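Long-range contact in Low molecular weight phosphotyrosine protein phosphatase (Vibrio cholerae, PDB 6U1P), which probably removes phosphate from phosphotyrosine residues of proteins: residues M21-L26 and Q38-G43. Numbering follows the deposited sequence.
Sequences MAEIIL and QVRSAG
Ser41 OG donates a hydrogen bond of 2.7 Å to Glu23 OE1, meeting the oxygen nearly along its C-O axis. Glu23 spans the gap with a fully stretched chain: CG stands anti to the backbone N (chi1 174°) and chi2 is also trans, which lays the carboxylate alongside the strand, CD 3.8 Å from Arg40 CA. A water molecule adds a second link, bridging Glu23 OE1 and Ser41 N and accepting from the latter at 2.9 Å. Beside this polar pair, Val39 sets CG2 against Leu26 CD1 at 4.1 Å, the two side chains crossing at about a right angle, while its CG1 rests on Glu23 O. Arg40 starts away from the helix, and its NE remains 4.4 Å from Glu23 OE2, too far for a salt bridge. That oxygen is instead held by a salt bridge to Arg27 and a hydrogen bond from Asn70, so both carboxylate oxygens are engaged and the group's rotation is restrained. Asn15 ND2 also hydrogen-bonds to Ser41 OG, and the Ser41 side chain lies about 7 Å from that of Cys12, the predicted nucleophile. Segments 21-26 and 38-43 run antiparallel (173°, axes 7.5 Å apart) within the beta-alpha-beta crossover whose first connection, strand 6-12 to helix 18-32, is the phosphatase P-loop.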
loop_
_atom_site.group_PDB
_atom_site.type_symbol
_atom_site.label_atom_id
_atom_site.label_comp_id
_atom_site.label_asym_id
_atom_site.label_seq_id
_atom_site.Cartn_x
_atom_site.Cartn_y
_atom_site.Cartn_z
ATOM N N MET B 21 4.662 -8.696 11.391
ATOM C CA MET B 21 5.973 -8.063 11.513
ATOM C C MET B 21 6.559 -8.243 12.912
ATOM O O MET B 21 7.734 -8.589 13.065
ATOM C CB MET B 21 5.864 -6.585 11.162
ATOM C CG MET B 21 5.828 -6.351 9.644
ATOM S SD MET B 21 5.821 -4.592 9.238
ATOM C CE MET B 21 4.111 -4.329 8.839
ATOM N N ALA B 22 5.745 -8.018 13.949
ATOM C CA ALA B 22 6.235 -8.167 15.314
ATOM C C ALA B 22 6.630 -9.608 15.609
ATOM O O ALA B 22 7.638 -9.856 16.276
ATOM C CB ALA B 22 5.173 -7.681 16.309
ATOM N N GLU B 23 5.842 -10.570 15.125
ATOM C CA GLU B 23 6.156 -11.983 15.354
ATOM C C GLU B 23 7.530 -12.329 14.801
ATOM O O GLU B 23 8.371 -12.911 15.498
ATOM C CB GLU B 23 5.098 -12.874 14.690
ATOM C CG GLU B 23 5.424 -14.379 14.758
ATOM C CD GLU B 23 4.380 -15.269 14.075
ATOM O OE1 GLU B 23 3.376 -14.736 13.562
ATOM O OE2 GLU B 23 4.567 -16.507 14.052
ATOM N N ILE B 24 7.785 -11.933 13.554
ATOM C CA ILE B 24 9.045 -12.261 12.906
ATOM C C ILE B 24 10.195 -11.583 13.618
ATOM O O ILE B 24 11.241 -12.201 13.873
ATOM C CB ILE B 24 8.967 -11.852 11.428
ATOM C CG1 ILE B 24 8.031 -12.805 10.682
ATOM C CG2 ILE B 24 10.350 -11.824 10.787
ATOM C CD1 ILE B 24 7.266 -12.112 9.551
ATOM N N ILE B 25 10.008 -10.313 13.984
ATOM C CA ILE B 25 11.072 -9.567 14.651
ATOM C C ILE B 25 11.314 -10.108 16.057
ATOM O O ILE B 25 12.463 -10.321 16.456
ATOM C CB ILE B 25 10.753 -8.062 14.647
ATOM C CG1 ILE B 25 10.733 -7.557 13.188
ATOM C CG2 ILE B 25 11.787 -7.298 15.481
ATOM C CD1 ILE B 25 10.274 -6.122 12.997
ATOM N N LEU B 26 10.239 -10.365 16.814
ATOM C CA LEU B 26 10.403 -10.946 18.143
ATOM C C LEU B 26 11.111 -12.291 18.066
ATOM O O LEU B 26 12.087 -12.531 18.784
ATOM C CB LEU B 26 9.046 -11.103 18.835
ATOM C CG LEU B 26 8.545 -9.802 19.441
ATOM C CD1 LEU B 26 7.101 -9.935 19.888
ATOM C CD2 LEU B 26 9.431 -9.400 20.612
ATOM N N GLN B 38 8.193 -18.647 22.909
ATOM C CA GLN B 38 7.649 -18.737 21.565
ATOM C C GLN B 38 6.610 -17.641 21.357
ATOM O O GLN B 38 6.025 -17.105 22.307
ATOM C CB GLN B 38 7.077 -20.126 21.251
ATOM C CG GLN B 38 6.059 -20.671 22.219
ATOM C CD GLN B 38 5.435 -21.962 21.697
ATOM O OE1 GLN B 38 5.987 -22.610 20.803
ATOM N NE2 GLN B 38 4.282 -22.340 22.255
ATOM N N VAL B 39 6.426 -17.278 20.091
ATOM C CA VAL B 39 5.611 -16.130 19.741
ATOM C C VAL B 39 4.750 -16.481 18.537
ATOM O O VAL B 39 5.203 -17.156 17.612
ATOM C CB VAL B 39 6.508 -14.891 19.487
ATOM C CG1 VAL B 39 7.592 -15.200 18.469
ATOM C CG2 VAL B 39 5.671 -13.680 19.048
ATOM N N ARG B 40 3.501 -16.026 18.554
ATOM C CA ARG B 40 2.616 -16.074 17.397
ATOM C C ARG B 40 1.902 -14.736 17.278
ATOM O O ARG B 40 2.054 -13.835 18.115
ATOM C CB ARG B 40 1.544 -17.173 17.463
ATOM C CG ARG B 40 2.045 -18.551 17.756
ATOM C CD ARG B 40 3.024 -19.034 16.705
ATOM N NE ARG B 40 4.264 -19.392 17.383
ATOM C CZ ARG B 40 5.227 -20.161 16.885
ATOM N NH1 ARG B 40 5.138 -20.667 15.663
ATOM N NH2 ARG B 40 6.295 -20.409 17.627
ATOM N N SER B 41 1.107 -14.624 16.225
ATOM C CA SER B 41 0.359 -13.421 15.927
ATOM C C SER B 41 -1.035 -13.814 15.456
ATOM O O SER B 41 -1.277 -14.947 15.027
ATOM C CB SER B 41 1.060 -12.567 14.865
ATOM O OG SER B 41 1.073 -13.236 13.628
ATOM N N ALA B 42 -1.957 -12.857 15.545
ATOM C CA ALA B 42 -3.349 -13.089 15.177
ATOM C C ALA B 42 -4.028 -11.741 14.974
ATOM O O ALA B 42 -3.534 -10.702 15.427
ATOM C CB ALA B 42 -4.087 -13.921 16.239
ATOM N N GLY B 43 -5.179 -11.772 14.309
ATOM C CA GLY B 43 -5.966 -10.577 14.055
ATOM C C GLY B 43 -7.284 -10.645 14.806
ATOM O O GLY B 43 -7.765 -11.732 15.142
HETATM O O HOH W 1 1.354 -16.510 14.067
#